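Side-chain contacts in melanin biosynthesis protein TyrA, putative (Shewanella oneidensis, PDB 2IIZ), which binds heme b and probably acts as a dye-decolorizing peroxidase, reducing peroxide at the expense of dyes or related substrates: residues A[63-68]-A[179-184]; A[99-104]-A[131-136]; A[243-248]-A[254-259]. One frame throughout, in Å; residues are numbered along the deposited sequence.

Interaction 1. Residues A[63-68]-A[179-184]; sequences FVAIGA and SYIHVQ
Ala65 N makes a probable hydrogen bond to Phe104 O, which ties residues 63-68 to strand 103-109; the Ala65 CB points toward residues 179-184. Between residues 63-68 and 179-184 themselves the contact is wholly apolar: the backbones stay apart, with Ala65 CA 7.8 Å from Ile181 CA, so only side chains can bridge the gap. Ile181 does so with one atom. Its CG1 branch leaves CB anti to the carbonyl carbon (chi1 -59°) and continues extended, putting CD1 at the far end of the side chain. That methyl, Ile181 CD1, comes 3.3 Å from Phe63 CE1 and is nearly as near to CZ, so it rests against the CE1-CZ side of the ring, obliquely to the ring plane. The approach is short for two carbons, consistent with tight packing, though within what coordinate error could produce at this resolution. The same Ile181 CD1 also reaches Ala65 CB, more loosely, at 4.3 Å. Phe63 and Ile181 approach from opposite directions, and all three residues are buried. The contact joins the N-terminal and C-terminal halves of this DyP-type fold. Strand 291-301 runs between strands 61-67 and 179-188, and Ile181 also packs on its Ala301. Phe63 stacks on His106 of strand 103-109, while Val64 points away from Ile181 and packs against helix 34-54.

Interaction 2. Residues A[99-104]-A[131-136]; sequences IEYDLF and ELVEEE
A classic beta bulge brings Val133 and Glu134, both facing Met26 of strand 21-29, up to Tyr101. Consecutive strand residues normally point to opposite sides; here the bulge, with Val133 psi at -41°, lets both touch the same ring. Val133 CG1 stands at the ring edge, near its plane, 3.9 Å from Tyr101 CE1. Glu134 comes in obliquely, its CG lying 3.5 Å from Tyr101 OH. The bend of Glu134 at chi2 (-75°) turns the carboxylate back toward the phenol, its plane 68° from that of the ring, yet Glu134 OE2 and Tyr101 OH remain 3.9 Å apart. A water fills that step: it lies in the ring plane, 2.5 Å from Tyr101 OH, and donates to Glu134 OE2 at 2.6 Å. A phenylalanine in place of Tyr101 would probably leave the water without its phenolic partner and the Glu134 carboxylate freer to turn. Away from the annotated heme site, the contact spans strand 21-29, which lies between strands 103-109 and 130-139. Tyr101 packs on Met26 and on Thr295 and Ser297 of strand 291-301, while the next residue of strand 130-139, Glu135, hydrogen-bonds Leu251 of the second subunit.

Interaction 3. Residues A[243-248]-A[254-259]; sequences RQSMPY and QGLMFI. With HEM (protoporphyrin IX containing Fe), chain C.
Phe258 and the Arg243 guanidinium lie side by side over the heme, their planes 23° apart. One face of the phenyl ring covers heme C2C, 3.2 Å above the ring plane and offset toward the rim; one face of the guanidinium has heme C3D over its centre. At the guanidinium edge, in plane, stands the propionate carbon CGA, whose O1A takes two bonds, from Arg243 NH1 at 2.9 Å and NH2 at 3.0 Å. The extended chi2 of Arg243 carries CD alongside Phe258 CE1 at 3.8 Å, and the bend at chi3 (-74°) then turns the guanidinium over the heme. The Tyr248 ring is sandwiched by aliphatic atoms: Met257 CE lies over one face, Gln254 CA over the opposite one, and Leu256 C is at the edge, while Tyr248 CE1 approaches Gly255 N to 3.4 Å. The two backbones pair antiparallel, with Met257 N donating to Met246 O at 2.8 Å and 168°. Toward the heme the pairing changes: Ser245 OG, not a carbonyl, accepts Ile259 N at 3.2 Å. Arg243 NH1 also forms a salt bridge with Asp152, and the iron is held by axial His225. The two strands make a beta hairpin; strand 179-188 flanks its 254-262 arm, and strand 238-249 meets strand 130-139 through the backbone pairing of Pro247 with Phe139.

Overall arrangement
The three contacts draw on one large antiparallel sheet. Strands 61-67 and 103-109 are neighbours and join interactions 1 and 2, whose centres are 11 Å apart; strands 179-188 and 254-262 join interactions 1 and 3, 14 Å apart, where Gln184 N meets Phe258 O in a probable hydrogen bond. Interactions 2 and 3, 16 Å apart, touch through Glu136 against Tyr248 and Met257. Along the chain both segments of interaction 2 fall between those of interaction 1, and interaction 3 follows. Interaction 2 belongs to the N-terminal half of the protein, interaction 3 to the C-terminal half, and interaction 1 spans both, consistent with two ferredoxin-like halves closing a barrel beside the heme.

Interaction 1. Residues A[63-68]-A[179-184]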
loop_
_atom_site.group_PDB
_atom_site.type_symbol
_atom_site.label_atom_id
_atom_site.label_comp_id
_atom_site.label_asym_id
_atom_site.label_seq_id
_atom_site.Cartn_x
_atom_site.Cartn_y
_atom_site.Cartn_z
ATOM N N PHE A 63 -9.118 -4.554 -15.707
ATOM C CA PHE A 63 -9.493 -3.967 -16.962
ATOM C C PHE A 63 -8.641 -2.761 -17.306
ATOM O O PHE A 63 -8.063 -2.140 -16.423
ATOM C CB PHE A 63 -11.014 -3.671 -17.027
ATOM C CG PHE A 63 -11.492 -2.567 -16.132
ATOM C CD1 PHE A 63 -11.243 -1.235 -16.430
ATOM C CD2 PHE A 63 -12.220 -2.857 -14.997
ATOM C CE1 PHE A 63 -11.707 -0.206 -15.588
ATOM C CE2 PHE A 63 -12.675 -1.842 -14.171
ATOM C CZ PHE A 63 -12.412 -0.517 -14.475
ATOM N N VAL A 64 -8.569 -2.464 -18.605
ATOM C CA VAL A 64 -8.050 -1.210 -19.146
ATOM C C VAL A 64 -9.190 -0.393 -19.745
ATOM O O VAL A 64 -9.946 -0.898 -20.588
ATOM C CB VAL A 64 -7.048 -1.423 -20.290
ATOM C CG1 VAL A 64 -6.287 -0.120 -20.588
ATOM C CG2 VAL A 64 -6.067 -2.519 -19.937
ATOM N N ALA A 65 -9.290 0.863 -19.303
ATOM C CA ALA A 65 -10.262 1.832 -19.802
ATOM C C ALA A 65 -9.551 3.081 -20.272
ATOM O O ALA A 65 -8.408 3.340 -19.888
ATOM C CB ALA A 65 -11.248 2.191 -18.737
ATOM N N ILE A 66 -10.262 3.844 -21.097
ATOM C CA ILE A 66 -9.700 4.912 -21.924
ATOM C C ILE A 66 -10.432 6.242 -21.682
ATOM O O ILE A 66 -11.655 6.284 -21.710
ATOM C CB ILE A 66 -9.832 4.499 -23.404
ATOM C CG1 ILE A 66 -8.895 3.319 -23.683
ATOM C CG2 ILE A 66 -9.521 5.648 -24.348
ATOM C CD1 ILE A 66 -9.407 2.436 -24.739
ATOM N N GLY A 67 -9.687 7.321 -21.455
ATOM C CA GLY A 67 -10.293 8.580 -21.017
ATOM C C GLY A 67 -11.212 9.206 -22.057
ATOM O O GLY A 67 -10.988 9.070 -23.261
ATOM N N ALA A 68 -12.247 9.897 -21.593
ATOM C CA ALA A 68 -13.224 10.510 -22.506
ATOM C C ALA A 68 -12.570 11.519 -23.457
ATOM O O ALA A 68 -12.906 11.586 -24.649
ATOM C CB ALA A 68 -14.337 11.177 -21.710
ATOM N N SER A 179 -18.210 -0.858 -20.961
ATOM C CA SER A 179 -18.877 -0.168 -19.845
ATOM C C SER A 179 -18.450 1.315 -19.712
ATOM O O SER A 179 -17.319 1.690 -20.041
ATOM C CB SER A 179 -18.588 -0.939 -18.544
ATOM O OG SER A 179 -19.305 -0.427 -17.445
ATOM N N TYR A 180 -19.361 2.156 -19.230
ATOM C CA TYR A 180 -19.023 3.556 -18.941
ATOM C C TYR A 180 -18.535 3.672 -17.503
ATOM O O TYR A 180 -19.237 3.288 -16.556
ATOM C CB TYR A 180 -20.206 4.492 -19.194
ATOM C CG TYR A 180 -20.576 4.652 -20.662
ATOM C CD1 TYR A 180 -19.904 5.551 -21.482
ATOM C CD2 TYR A 180 -21.604 3.904 -21.228
ATOM C CE1 TYR A 180 -20.251 5.697 -22.843
ATOM C CE2 TYR A 180 -21.953 4.041 -22.566
ATOM C CZ TYR A 180 -21.279 4.934 -23.375
ATOM O OH TYR A 180 -21.646 5.058 -24.713
ATOM N N ILE A 181 -17.330 4.203 -17.341
ATOM C CA ILE A 181 -16.676 4.195 -16.044
ATOM C C ILE A 181 -16.422 5.605 -15.522
ATOM O O ILE A 181 -15.999 6.473 -16.259
ATOM C CB ILE A 181 -15.377 3.363 -16.134
ATOM C CG1 ILE A 181 -15.770 1.941 -16.573
ATOM C CG2 ILE A 181 -14.607 3.372 -14.805
ATOM C CD1 ILE A 181 -14.699 0.930 -16.480
ATOM N N HIS A 182 -16.694 5.826 -14.239
ATOM C CA HIS A 182 -16.408 7.106 -13.604
ATOM C C HIS A 182 -15.688 6.839 -12.290
ATOM O O HIS A 182 -16.052 5.922 -11.540
ATOM C CB HIS A 182 -17.681 7.885 -13.328
ATOM C CG HIS A 182 -18.401 8.333 -14.566
ATOM N ND1 HIS A 182 -19.432 7.614 -15.125
ATOM C CD2 HIS A 182 -18.236 9.424 -15.351
ATOM C CE1 HIS A 182 -19.874 8.242 -16.204
ATOM N NE2 HIS A 182 -19.165 9.344 -16.363
ATOM N N VAL A 183 -14.671 7.646 -12.017
ATOM C CA VAL A 183 -13.823 7.437 -10.867
ATOM C C VAL A 183 -13.754 8.755 -10.085
ATOM O O VAL A 183 -13.480 9.826 -10.663
ATOM C CB VAL A 183 -12.441 6.979 -11.339
ATOM C CG1 VAL A 183 -11.530 6.671 -10.173
ATOM C CG2 VAL A 183 -12.578 5.761 -12.258
ATOM N N GLN A 184 -14.018 8.671 -8.781
ATOM C CA GLN A 184 -13.860 9.805 -7.878
ATOM C C GLN A 184 -12.993 9.349 -6.726
ATOM O O GLN A 184 -13.348 8.406 -6.035
ATOM C CB GLN A 184 -15.208 10.268 -7.319
ATOM C CG GLN A 184 -16.181 10.842 -8.340
ATOM C CD GLN A 184 -17.298 11.641 -7.665
ATOM O OE1 GLN A 184 -18.305 11.074 -7.228
ATOM N NE2 GLN A 184 -17.114 12.962 -7.568
#

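Interaction 2. Residues A[99-104]-A[131-136]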
loop_
_atom_site.group_PDB
_atom_site.type_symbol
_atom_site.label_atom_id
_atom_site.label_comp_id
_atom_site.label_asym_id
_atom_site.label_seq_id
_atom_site.Cartn_x
_atom_site.Cartn_y
_atom_site.Cartn_z
ATOM N N ILE A 99 -11.063 15.913 -13.466
ATOM C CA ILE A 99 -9.635 15.762 -13.712
ATOM C C ILE A 99 -9.527 14.466 -14.502
ATOM O O ILE A 99 -9.677 13.376 -13.945
ATOM C CB ILE A 99 -8.835 15.658 -12.399
ATOM C CG1 ILE A 99 -8.968 16.957 -11.585
ATOM C CG2 ILE A 99 -7.360 15.409 -12.688
ATOM C CD1 ILE A 99 -8.306 16.930 -10.194
ATOM N N GLU A 100 -9.276 14.589 -15.796
ATOM C CA GLU A 100 -9.340 13.468 -16.703
ATOM C C GLU A 100 -7.940 12.937 -16.936
ATOM O O GLU A 100 -6.968 13.711 -16.872
ATOM C CB GLU A 100 -9.927 13.903 -18.039
ATOM C CG GLU A 100 -11.231 14.704 -17.930
ATOM C CD GLU A 100 -12.463 13.858 -17.738
ATOM O OE1 GLU A 100 -12.363 12.625 -17.541
ATOM O OE2 GLU A 100 -13.554 14.449 -17.792
ATOM N N TYR A 101 -7.863 11.624 -17.201
ATOM C CA TYR A 101 -6.614 10.917 -17.527
ATOM C C TYR A 101 -6.834 10.120 -18.811
ATOM O O TYR A 101 -7.943 9.637 -19.044
ATOM C CB TYR A 101 -6.199 9.961 -16.398
ATOM C CG TYR A 101 -6.086 10.639 -15.052
ATOM C CD1 TYR A 101 -4.937 11.346 -14.703
ATOM C CD2 TYR A 101 -7.135 10.576 -14.125
ATOM C CE1 TYR A 101 -4.829 11.975 -13.468
ATOM C CE2 TYR A 101 -7.042 11.198 -12.887
ATOM C CZ TYR A 101 -5.885 11.898 -12.564
ATOM O OH TYR A 101 -5.777 12.520 -11.342
ATOM N N ASP A 102 -5.781 9.987 -19.625
ATOM C CA ASP A 102 -5.862 9.296 -20.921
ATOM C C ASP A 102 -6.183 7.803 -20.798
ATOM O O ASP A 102 -6.987 7.262 -21.567
ATOM C CB ASP A 102 -4.552 9.459 -21.710
ATOM C CG ASP A 102 -4.320 10.883 -22.189
ATOM O OD1 ASP A 102 -5.212 11.744 -22.027
ATOM O OD2 ASP A 102 -3.233 11.140 -22.728
ATOM N N LEU A 103 -5.545 7.148 -19.838
ATOM C CA LEU A 103 -5.728 5.719 -19.628
ATOM C C LEU A 103 -5.791 5.361 -18.157
ATOM O O LEU A 103 -5.082 5.942 -17.322
ATOM C CB LEU A 103 -4.581 4.937 -20.253
ATOM C CG LEU A 103 -4.407 5.011 -21.762
ATOM C CD1 LEU A 103 -3.101 4.322 -22.110
ATOM C CD2 LEU A 103 -5.570 4.351 -22.495
ATOM N N PHE A 104 -6.649 4.386 -17.871
ATOM C CA PHE A 104 -6.849 3.855 -16.539
ATOM C C PHE A 104 -6.680 2.338 -16.618
ATOM O O PHE A 104 -7.307 1.666 -17.458
ATOM C CB PHE A 104 -8.243 4.245 -16.050
ATOM C CG PHE A 104 -8.626 3.681 -14.695
ATOM C CD1 PHE A 104 -7.701 3.550 -13.669
ATOM C CD2 PHE A 104 -9.934 3.296 -14.453
ATOM C CE1 PHE A 104 -8.073 3.038 -12.439
ATOM C CE2 PHE A 104 -10.306 2.787 -13.234
ATOM C CZ PHE A 104 -9.367 2.659 -12.219
ATOM N N GLU A 131 3.213 8.365 -19.625
ATOM C CA GLU A 131 3.721 8.662 -18.287
ATOM C C GLU A 131 2.728 8.200 -17.220
ATOM O O GLU A 131 1.516 8.391 -17.368
ATOM C CB GLU A 131 3.946 10.163 -18.125
ATOM C CG GLU A 131 5.136 10.708 -18.892
ATOM C CD GLU A 131 6.475 10.214 -18.350
ATOM O OE1 GLU A 131 6.492 9.559 -17.271
ATOM O OE2 GLU A 131 7.507 10.487 -19.013
ATOM N N LEU A 132 3.240 7.599 -16.149
ATOM C CA LEU A 132 2.420 7.324 -14.980
ATOM C C LEU A 132 2.167 8.635 -14.233
ATOM O O LEU A 132 3.116 9.338 -13.881
ATOM C CB LEU A 132 3.105 6.328 -14.042
ATOM C CG LEU A 132 2.290 5.997 -12.772
ATOM C CD1 LEU A 132 1.006 5.211 -13.121
ATOM C CD2 LEU A 132 3.115 5.245 -11.731
ATOM N N VAL A 133 0.897 8.951 -13.988
ATOM C CA VAL A 133 0.509 10.209 -13.341
ATOM C C VAL A 133 -0.013 10.017 -11.905
ATOM O O VAL A 133 0.297 10.802 -11.013
ATOM C CB VAL A 133 -0.555 10.933 -14.186
ATOM C CG1 VAL A 133 -0.904 12.275 -13.572
ATOM C CG2 VAL A 133 -0.042 11.138 -15.620
ATOM N N GLU A 134 -0.810 8.973 -11.692
ATOM C CA GLU A 134 -1.328 8.642 -10.369
ATOM C C GLU A 134 -1.300 7.121 -10.153
ATOM O O GLU A 134 -1.624 6.338 -11.059
ATOM C CB GLU A 134 -2.761 9.151 -10.211
ATOM C CG GLU A 134 -2.952 10.646 -10.468
ATOM C CD GLU A 134 -2.439 11.524 -9.345
ATOM O OE1 GLU A 134 -2.163 10.996 -8.249
ATOM O OE2 GLU A 134 -2.314 12.749 -9.558
ATOM N N GLU A 135 -0.906 6.716 -8.949
ATOM C CA GLU A 135 -1.030 5.337 -8.525
ATOM C C GLU A 135 -1.619 5.321 -7.131
ATOM O O GLU A 135 -1.202 6.099 -6.267
ATOM C CB GLU A 135 0.322 4.639 -8.507
ATOM C CG GLU A 135 0.247 3.283 -7.808
ATOM C CD GLU A 135 1.492 2.421 -7.954
ATOM O OE1 GLU A 135 2.584 2.962 -8.305
ATOM O OE2 GLU A 135 1.355 1.191 -7.707
ATOM N N GLU A 136 -2.591 4.442 -6.912
ATOM C CA GLU A 136 -3.161 4.236 -5.574
ATOM C C GLU A 136 -3.444 2.753 -5.388
ATOM O O GLU A 136 -3.630 2.029 -6.370
ATOM C CB GLU A 136 -4.456 5.039 -5.384
ATOM C CG GLU A 136 -4.316 6.564 -5.531
ATOM C CD GLU A 136 -3.538 7.240 -4.395
ATOM O OE1 GLU A 136 -3.291 6.577 -3.369
ATOM O OE2 GLU A 136 -3.182 8.439 -4.538
HETATM O O HOH W 1 -4.020 14.233 -10.855
#

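Interaction 3. Residues A[243-248]-A[254-259]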
loop_
_atom_site.group_PDB
_atom_site.type_symbol
_atom_site.label_atom_id
_atom_site.label_comp_id
_atom_site.label_asym_id
_atom_site.label_seq_id
_atom_site.Cartn_x
_atom_site.Cartn_y
_atom_site.Cartn_z
ATOM N N ARG A 243 -21.150 -0.599 -8.726
ATOM C CA ARG A 243 -19.981 0.023 -8.134
ATOM C C ARG A 243 -18.928 -1.005 -7.855
ATOM O O ARG A 243 -19.238 -2.147 -7.518
ATOM C CB ARG A 243 -20.339 0.675 -6.820
ATOM C CG ARG A 243 -21.195 1.889 -6.945
ATOM C CD ARG A 243 -21.821 2.172 -5.598
ATOM N NE ARG A 243 -22.894 1.213 -5.314
ATOM C CZ ARG A 243 -23.250 0.785 -4.108
ATOM N NH1 ARG A 243 -22.619 1.207 -3.010
ATOM N NH2 ARG A 243 -24.246 -0.080 -4.007
ATOM N N GLN A 244 -17.679 -0.580 -7.988
ATOM C CA GLN A 244 -16.539 -1.428 -7.747
ATOM C C GLN A 244 -15.572 -0.740 -6.802
ATOM O O GLN A 244 -14.382 -0.997 -6.889
ATOM C CB GLN A 244 -15.829 -1.700 -9.074
ATOM C CG GLN A 244 -16.582 -2.624 -10.039
ATOM C CD GLN A 244 -16.566 -4.089 -9.638
ATOM O OE1 GLN A 244 -16.062 -4.453 -8.577
ATOM N NE2 GLN A 244 -17.129 -4.945 -10.495
ATOM N N SER A 245 -16.081 0.126 -5.915
ATOM C CA SER A 245 -15.222 0.989 -5.091
ATOM C C SER A 245 -14.533 0.226 -3.990
ATOM O O SER A 245 -15.007 -0.832 -3.583
ATOM C CB SER A 245 -16.034 2.072 -4.408
ATOM O OG SER A 245 -17.028 2.561 -5.251
HETATM N N MSE A 246 -13.425 0.771 -3.502
HETATM C CA MSE A 246 -12.699 0.197 -2.370
HETATM C C MSE A 246 -12.073 1.287 -1.513
HETATM O O MSE A 246 -11.786 2.357 -2.024
HETATM C CB MSE A 246 -11.613 -0.710 -2.886
HETATM C CG MSE A 246 -12.188 -1.841 -3.710
HETATM SE SE MSE A 246 -11.035 -3.272 -4.076
HETATM C CE MSE A 246 -10.562 -3.791 -2.261
ATOM N N PRO A 247 -11.862 1.030 -0.195
ATOM C CA PRO A 247 -11.067 1.962 0.602
ATOM C C PRO A 247 -9.683 2.100 -0.002
ATOM O O PRO A 247 -9.255 1.192 -0.706
ATOM C CB PRO A 247 -10.959 1.256 1.974
ATOM C CG PRO A 247 -12.169 0.399 2.026
ATOM C CD PRO A 247 -12.347 -0.092 0.620
ATOM N N TYR A 248 -8.999 3.212 0.274
ATOM C CA TYR A 248 -7.643 3.438 -0.225
ATOM C C TYR A 248 -6.876 4.377 0.676
ATOM O O TYR A 248 -7.456 5.085 1.514
ATOM C CB TYR A 248 -7.673 4.077 -1.616
ATOM C CG TYR A 248 -7.703 5.579 -1.547
ATOM C CD1 TYR A 248 -8.912 6.273 -1.394
ATOM C CD2 TYR A 248 -6.533 6.315 -1.621
ATOM C CE1 TYR A 248 -8.937 7.657 -1.327
ATOM C CE2 TYR A 248 -6.555 7.692 -1.552
ATOM C CZ TYR A 248 -7.761 8.356 -1.405
ATOM O OH TYR A 248 -7.756 9.728 -1.337
ATOM N N GLN A 254 -6.710 9.440 2.957
ATOM C CA GLN A 254 -7.422 8.176 2.922
ATOM C C GLN A 254 -8.933 8.334 2.780
ATOM O O GLN A 254 -9.545 9.252 3.336
ATOM C CB GLN A 254 -7.130 7.392 4.186
ATOM C CG GLN A 254 -7.753 7.948 5.461
ATOM C CD GLN A 254 -7.215 7.219 6.671
ATOM O OE1 GLN A 254 -7.529 6.067 6.886
ATOM N NE2 GLN A 254 -6.404 7.886 7.455
ATOM N N GLY A 255 -9.538 7.433 2.037
ATOM C CA GLY A 255 -10.981 7.493 1.845
ATOM C C GLY A 255 -11.428 6.353 0.971
ATOM O O GLY A 255 -10.961 5.246 1.153
ATOM N N LEU A 256 -12.333 6.665 0.043
ATOM C CA LEU A 256 -12.920 5.725 -0.877
ATOM C C LEU A 256 -12.503 6.042 -2.301
ATOM O O LEU A 256 -12.573 7.197 -2.754
ATOM C CB LEU A 256 -14.463 5.787 -0.825
ATOM C CG LEU A 256 -15.172 4.655 -1.572
ATOM C CD1 LEU A 256 -14.990 3.385 -0.804
ATOM C CD2 LEU A 256 -16.657 4.900 -1.810
HETATM N N MSE A 257 -12.077 5.006 -3.016
HETATM C CA MSE A 257 -11.857 5.131 -4.432
HETATM C C MSE A 257 -13.149 4.723 -5.066
HETATM O O MSE A 257 -13.395 3.527 -5.321
HETATM C CB MSE A 257 -10.734 4.247 -4.911
HETATM C CG MSE A 257 -10.372 4.459 -6.394
HETATM SE SE MSE A 257 -9.688 6.203 -6.830
HETATM C CE MSE A 257 -8.140 6.185 -5.776
ATOM N N PHE A 258 -13.982 5.722 -5.315
ATOM C CA PHE A 258 -15.261 5.460 -5.902
ATOM C C PHE A 258 -15.179 5.176 -7.383
ATOM O O PHE A 258 -14.643 5.980 -8.158
ATOM C CB PHE A 258 -16.240 6.600 -5.703
ATOM C CG PHE A 258 -17.571 6.285 -6.258
ATOM C CD1 PHE A 258 -18.505 5.628 -5.484
ATOM C CD2 PHE A 258 -17.885 6.626 -7.566
ATOM C CE1 PHE A 258 -19.758 5.319 -5.987
ATOM C CE2 PHE A 258 -19.137 6.327 -8.093
ATOM C CZ PHE A 258 -20.085 5.668 -7.301
ATOM N N ILE A 259 -15.735 4.029 -7.768
ATOM C CA ILE A 259 -15.764 3.610 -9.153
ATOM C C ILE A 259 -17.173 3.194 -9.535
ATOM O O ILE A 259 -17.731 2.307 -8.914
ATOM C CB ILE A 259 -14.794 2.445 -9.389
ATOM C CG1 ILE A 259 -13.383 2.835 -8.868
ATOM C CG2 ILE A 259 -14.791 2.060 -10.868
ATOM C CD1 ILE A 259 -12.296 1.859 -9.184
HETATM C CHA HEM C . -25.073 2.957 -1.263
HETATM C CHB HEM C . -21.068 4.641 0.818
HETATM C CHC HEM C . -20.299 7.578 -2.878
HETATM C CHD HEM C . -23.954 5.536 -5.218
HETATM C C1A HEM C . -24.070 3.182 -0.358
HETATM C C2A HEM C . -23.971 2.573 0.951
HETATM C C3A HEM C . -22.848 3.054 1.516
HETATM C C4A HEM C . -22.226 3.957 0.585
HETATM C CMA HEM C . -22.283 2.729 2.909
HETATM C CAA HEM C . -24.982 1.565 1.550
HETATM C CBA HEM C . -24.600 0.106 1.230
HETATM C CGA HEM C . -24.966 -0.256 -0.193
HETATM O O1A HEM C . -24.050 -0.381 -1.059
HETATM O O2A HEM C . -26.182 -0.429 -0.481
HETATM C C1B HEM C . -20.532 5.588 0.003
HETATM C C2B HEM C . -19.350 6.364 0.309
HETATM C C3B HEM C . -19.136 7.185 -0.727
HETATM C C4B HEM C . -20.176 6.936 -1.696
HETATM C CMB HEM C . -18.543 6.205 1.618
HETATM C CAB HEM C . -18.028 8.227 -0.946
HETATM C CBB HEM C . -17.533 8.920 0.069
HETATM C C1C HEM C . -21.242 7.287 -3.813
HETATM C C2C HEM C . -21.382 7.987 -5.062
HETATM C C3C HEM C . -22.399 7.426 -5.723
HETATM C C4C HEM C . -22.912 6.353 -4.894
HETATM C CMC HEM C . -20.477 9.161 -5.469
HETATM C CAC HEM C . -22.971 7.793 -7.105
HETATM C CBC HEM C . -22.523 8.797 -7.872
HETATM C C1D HEM C . -24.577 4.642 -4.392
HETATM C C2D HEM C . -25.674 3.799 -4.789
HETATM C C3D HEM C . -26.026 2.993 -3.553
HETATM C C4D HEM C . -25.102 3.435 -2.541
HETATM C CMD HEM C . -26.347 3.746 -6.177
HETATM C CAD HEM C . -27.128 1.934 -3.386
HETATM C CBD HEM C . -28.341 2.622 -2.781
HETATM C CGD HEM C . -29.581 1.762 -2.845
HETATM O O1D HEM C . -29.993 1.229 -1.768
HETATM O O2D HEM C . -30.144 1.619 -3.962
HETATM N NA HEM C . -22.991 4.025 -0.557
HETATM N NB HEM C . -21.017 5.957 -1.233
HETATM N NC HEM C . -22.183 6.287 -3.726
HETATM N ND HEM C . -24.265 4.402 -3.068
HETATM FE FE HEM C . -22.715 5.313 -2.040
#